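Local coordinates for protein CRISPR-associated endoribonuclease Cse3 (Thermus thermophilus, PDB 2Y8Y) that acts as an endoribonuclease that processes CRISPR transcripts into crRNA in bacterial adaptive immunity and keeps hold of the RNA after cleavage, at residues Thr8-Asn13 against Ala81-Pro86; Arg100-Ala105 against Ala177-Gly182. One frame throughout, in Å; residues are numbered along the deposited sequence.

Contact 1 (Thr8-Asn13 against Ala81-Pro86); sequences TKLVLN and AQVFPP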
# COMPACT_ATOMS: atom_id res chain seq x y z
N THR A 8 -2.32 9.92 -6.28
CA THR A 8 -1.47 11.10 -6.35
C THR A 8 -0.02 10.68 -6.30
O THR A 8 0.38 9.95 -5.41
CB THR A 8 -1.71 12.06 -5.17
OG1 THR A 8 -3.11 12.38 -5.09
CG2 THR A 8 -0.90 13.35 -5.31
N LYS A 9 0.77 11.16 -7.26
CA LYS A 9 2.21 11.00 -7.20
C LYS A 9 2.82 12.26 -6.60
O LYS A 9 2.62 13.36 -7.13
CB LYS A 9 2.78 10.76 -8.60
CG LYS A 9 4.30 10.66 -8.64
CD LYS A 9 4.76 10.31 -10.05
CE LYS A 9 6.23 10.63 -10.25
NZ LYS A 9 6.60 10.52 -11.68
N LEU A 10 3.54 12.10 -5.50
CA LEU A 10 4.31 13.21 -4.92
C LEU A 10 5.79 12.95 -5.12
O LEU A 10 6.29 11.88 -4.78
CB LEU A 10 4.02 13.35 -3.42
CG LEU A 10 2.56 13.42 -2.97
CD1 LEU A 10 2.47 13.30 -1.45
CD2 LEU A 10 1.89 14.71 -3.43
N VAL A 11 6.50 13.92 -5.67
CA VAL A 11 7.96 13.83 -5.74
C VAL A 11 8.52 14.75 -4.66
O VAL A 11 8.49 15.97 -4.79
CB VAL A 11 8.50 14.20 -7.12
CG1 VAL A 11 10.01 14.19 -7.11
CG2 VAL A 11 7.97 13.23 -8.17
N LEU A 12 9.01 14.16 -3.58
CA LEU A 12 9.45 14.96 -2.44
C LEU A 12 10.77 15.68 -2.68
O LEU A 12 11.64 15.19 -3.41
CB LEU A 12 9.48 14.12 -1.16
CG LEU A 12 8.18 14.09 -0.34
CD1 LEU A 12 7.00 13.60 -1.17
CD2 LEU A 12 8.34 13.25 0.91
N ASN A 13 10.90 16.85 -2.07
CA ASN A 13 12.08 17.69 -2.25
C ASN A 13 13.09 17.48 -1.13
O ASN A 13 12.84 17.86 0.02
CB ASN A 13 11.64 19.16 -2.31
CG ASN A 13 12.81 20.11 -2.50
OD1 ASN A 13 13.90 19.71 -2.91
ND2 ASN A 13 12.58 21.38 -2.19
N ALA A 81 6.92 19.18 -1.84
CA ALA A 81 6.91 18.23 -2.94
C ALA A 81 6.39 18.82 -4.24
O ALA A 81 5.68 19.83 -4.25
CB ALA A 81 6.08 17.00 -2.55
N GLN A 82 6.75 18.17 -5.34
CA GLN A 82 6.08 18.40 -6.60
C GLN A 82 4.87 17.48 -6.61
O GLN A 82 5.00 16.26 -6.56
CB GLN A 82 7.01 18.07 -7.77
CG GLN A 82 6.38 18.29 -9.13
CD GLN A 82 7.37 18.10 -10.26
OE1 GLN A 82 8.52 17.72 -10.03
NE2 GLN A 82 6.93 18.35 -11.48
N VAL A 83 3.68 18.08 -6.64
CA VAL A 83 2.43 17.32 -6.66
C VAL A 83 1.95 17.16 -8.09
O VAL A 83 1.57 18.13 -8.73
CB VAL A 83 1.31 18.04 -5.86
CG1 VAL A 83 0.04 17.19 -5.85
CG2 VAL A 83 1.77 18.37 -4.45
N PHE A 84 1.97 15.94 -8.60
CA PHE A 84 1.39 15.69 -9.91
C PHE A 84 -0.13 15.68 -9.76
O PHE A 84 -0.64 15.29 -8.71
CB PHE A 84 1.90 14.36 -10.47
CG PHE A 84 3.31 14.44 -10.99
CD1 PHE A 84 4.38 14.60 -10.13
CD2 PHE A 84 3.56 14.37 -12.35
CE1 PHE A 84 5.67 14.69 -10.61
CE2 PHE A 84 4.86 14.45 -12.84
CZ PHE A 84 5.91 14.62 -11.97
N PRO A 85 -0.85 16.14 -10.78
CA PRO A 85 -2.31 16.19 -10.72
C PRO A 85 -2.91 14.86 -10.26
O PRO A 85 -2.67 13.83 -10.89
CB PRO A 85 -2.71 16.50 -12.17
CG PRO A 85 -1.56 17.28 -12.69
CD PRO A 85 -0.33 16.69 -12.05
N PRO A 86 -3.66 14.87 -9.16
CA PRO A 86 -4.29 13.62 -8.72
C PRO A 86 -5.18 13.05 -9.81
O PRO A 86 -5.85 13.81 -10.50
CB PRO A 86 -5.12 14.06 -7.51
CG PRO A 86 -4.36 15.23 -6.97
CD PRO A 86 -3.89 15.96 -8.20
O HOH W 1 -0.61 12.30 -9.43

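Contact 2 (Arg100-Ala105 against Ala177-Gly182); sequences RFRLRA and AVLFEG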
# COMPACT_ATOMS: atom_id res chain seq x y z
N ARG A 100 -0.38 -7.09 -13.61
CA ARG A 100 0.82 -7.01 -12.79
C ARG A 100 0.47 -6.34 -11.48
O ARG A 100 -0.47 -5.54 -11.40
CB ARG A 100 1.90 -6.20 -13.50
CG ARG A 100 2.33 -6.76 -14.84
CD ARG A 100 3.32 -5.82 -15.55
NE ARG A 100 2.67 -4.61 -16.06
CZ ARG A 100 2.73 -3.42 -15.48
NH1 ARG A 100 3.42 -3.25 -14.36
NH2 ARG A 100 2.10 -2.38 -16.02
N PHE A 101 1.22 -6.66 -10.43
CA PHE A 101 0.98 -6.01 -9.15
C PHE A 101 2.27 -5.70 -8.40
O PHE A 101 3.32 -6.32 -8.64
CB PHE A 101 0.07 -6.85 -8.25
CG PHE A 101 0.76 -8.03 -7.62
CD1 PHE A 101 0.84 -9.24 -8.30
CD2 PHE A 101 1.34 -7.92 -6.37
CE1 PHE A 101 1.50 -10.33 -7.73
CE2 PHE A 101 2.01 -9.01 -5.79
CZ PHE A 101 2.09 -10.21 -6.47
N ARG A 102 2.16 -4.74 -7.49
CA ARG A 102 3.22 -4.42 -6.55
C ARG A 102 2.55 -4.20 -5.20
O ARG A 102 1.49 -3.57 -5.11
CB ARG A 102 3.95 -3.15 -7.01
CG ARG A 102 5.07 -2.70 -6.07
CD ARG A 102 5.87 -1.55 -6.65
NE ARG A 102 6.69 -2.01 -7.77
CZ ARG A 102 8.02 -2.03 -7.77
NH1 ARG A 102 8.71 -1.60 -6.71
NH2 ARG A 102 8.68 -2.47 -8.84
N LEU A 103 3.17 -4.75 -4.15
CA LEU A 103 2.63 -4.60 -2.80
C LEU A 103 3.75 -4.64 -1.80
O LEU A 103 4.46 -5.65 -1.69
CB LEU A 103 1.64 -5.73 -2.46
CG LEU A 103 1.22 -5.83 -0.99
CD1 LEU A 103 0.47 -4.56 -0.55
CD2 LEU A 103 0.38 -7.10 -0.75
N ARG A 104 3.90 -3.55 -1.05
CA ARG A 104 4.83 -3.52 0.07
C ARG A 104 4.02 -3.80 1.32
O ARG A 104 3.12 -3.02 1.66
CB ARG A 104 5.50 -2.15 0.18
CG ARG A 104 6.80 -2.21 0.97
CD ARG A 104 7.41 -0.83 1.19
NE ARG A 104 8.78 -0.94 1.66
CZ ARG A 104 9.52 0.08 2.07
NH1 ARG A 104 9.01 1.30 2.08
NH2 ARG A 104 10.77 -0.13 2.47
N ALA A 105 4.31 -4.91 2.00
CA ALA A 105 3.43 -5.41 3.06
C ALA A 105 4.20 -5.83 4.29
O ALA A 105 5.43 -5.89 4.28
CB ALA A 105 2.66 -6.60 2.56
N ALA A 177 9.11 -4.97 6.35
CA ALA A 177 8.49 -4.50 5.12
C ALA A 177 9.00 -5.35 3.97
O ALA A 177 10.19 -5.35 3.65
CB ALA A 177 8.83 -3.04 4.90
N VAL A 178 8.08 -6.08 3.34
CA VAL A 178 8.40 -7.01 2.28
C VAL A 178 7.77 -6.48 1.00
O VAL A 178 6.54 -6.29 0.94
CB VAL A 178 7.83 -8.40 2.60
CG1 VAL A 178 8.17 -9.39 1.50
CG2 VAL A 178 8.38 -8.90 3.92
N LEU A 179 8.60 -6.20 -0.00
CA LEU A 179 8.14 -5.68 -1.28
C LEU A 179 7.95 -6.80 -2.29
O LEU A 179 8.93 -7.40 -2.75
CB LEU A 179 9.13 -4.64 -1.81
CG LEU A 179 8.74 -3.98 -3.14
CD1 LEU A 179 7.43 -3.21 -3.01
CD2 LEU A 179 9.86 -3.05 -3.56
N PHE A 180 6.69 -7.09 -2.61
CA PHE A 180 6.32 -8.13 -3.56
C PHE A 180 6.01 -7.51 -4.92
O PHE A 180 5.39 -6.43 -4.99
CB PHE A 180 5.03 -8.84 -3.14
CG PHE A 180 5.09 -9.58 -1.83
CD1 PHE A 180 5.67 -10.85 -1.75
CD2 PHE A 180 4.46 -9.07 -0.71
CE1 PHE A 180 5.65 -11.57 -0.55
CE2 PHE A 180 4.45 -9.76 0.49
CZ PHE A 180 5.06 -11.02 0.56
N GLU A 181 6.41 -8.19 -5.99
CA GLU A 181 5.99 -7.82 -7.34
C GLU A 181 5.69 -9.09 -8.11
O GLU A 181 6.41 -10.07 -7.98
CB GLU A 181 7.10 -7.05 -8.05
CG GLU A 181 6.69 -6.50 -9.39
CD GLU A 181 7.74 -5.58 -9.96
OE1 GLU A 181 8.82 -6.07 -10.34
OE2 GLU A 181 7.48 -4.36 -10.03
N GLY A 182 4.64 -9.10 -8.91
CA GLY A 182 4.34 -10.29 -9.67
C GLY A 182 3.16 -10.10 -10.61
O GLY A 182 2.86 -8.98 -11.03
O HOH W 2 10.17 -3.39 1.52

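Contact 1 (Thr8-Asn13 against Ala81-Pro86)
Ala81 packs on Leu12 where edge strand 81-89 pairs antiparallel with strand 5-12, the 4-1 pair of a ferredoxin-like sheet. Its methyl, CB, sits 3.8 Å from Leu12 CD1, on the face where Leu10 and Leu12 also reach helix 26-34. Gln82 and Val11 form a hydrogen-bonded pair: Val11 N reaches Gln82 O at 2.9 Å in the carbonyl plane and nearly straight (172°), while Gln82 N returns a bond to Val11 O. Val83 lies alongside Leu10, both pointing the same way, and Val83 CG2 meets Leu10 CD2 at 3.8 Å. Phe84 N then closes the regular pairing on Lys9 O at 3.0 Å. Lys9, with CG anti to the backbone N (chi1 177°) and extended beyond, runs alongside Phe84 and brings CE over one face of the ring. Lys9 NZ lies 4.5 Å from the Phe84 ring centroid, 22° off the normal, a cation-pi contact. Val11 CG2 approaches Phe84 CE1 at 3.7 Å. Past Phe84 a water joins the chains, accepting from Lys9 N and donating to Pro85 O. Finally, the ring of Pro86 lies beside Thr8, whose OG1 is hydrogen-bonded to Trp73, with Pro86 CB 3.6 Å from Thr8 OG1.

Contact 2 (Arg100-Ala105 against Ala177-Gly182)
Phe101 lays its ring over the backbone of Gly182 where central strands 98-110 and 173-186 pair antiparallel in the larger beta sheet of this Cas6-family protein. With CG set between the backbone N and carbonyl carbon (chi1 76°), the ring swings across the strand, and Phe101 CE1 comes within 3.3 Å of Gly182 C. One ring face lies over Gly182 N, 3.5 Å from the ring plane. On the same tightly packed face, Phe101 CE2 meets Phe180 CB at 4.0 Å, and Ala105 CB borders the edge of the Phe180 ring at CE2. Val178 CG1 lies over one face of that ring; Leu130 and Trp129 of helix 123-136 cover this layer. Six backbone hydrogen bonds join the strands, including Phe180 N to Leu103 O at 2.8 Å.

The other face, partly covered by strand 150-160, is looser and more polar. Arg102, bent at chi3 (-71°), turns NH2 to Glu181 OE2 in a salt bridge whose modelled length, 2.5 Å, is doubtfully short. NH2 meets OE2 from above the carboxylate plane, OE2 is tilted from the guanidinium plane, and the two planes stand 77° apart. Arg104, extended, packs CB against Leu179 CD1 at 3.9 Å, and a water accepts from its NE. The chemistry divides the sheet: aromatic and aliphatic packing on the helix-covered side, charged groups of the partly exposed Arg102, Arg104 and Glu181 on the other.

How the contacts relate
From the N terminus, the chain lays down strand 5-12, runs through three helices and strands 49-52 and 62-67, and returns as strand 81-89; contact 1 closes this loop of 67 residues and completes the edge of the four-stranded sheet. Strand 98-110 follows next along the chain and starts the second sheet. After helix 123-136 and the strands between 139 and 160, strand 173-186 comes back beside it, so contact 2 closes a loop of 71 residues. The loops are in series, neither nested nor crossed. Their centres lie 21 Å apart and their nearest atoms about 12 Å apart, without touching: each contact joins two adjacent strands of its own sheet, and the chain between 86 and 100 links them.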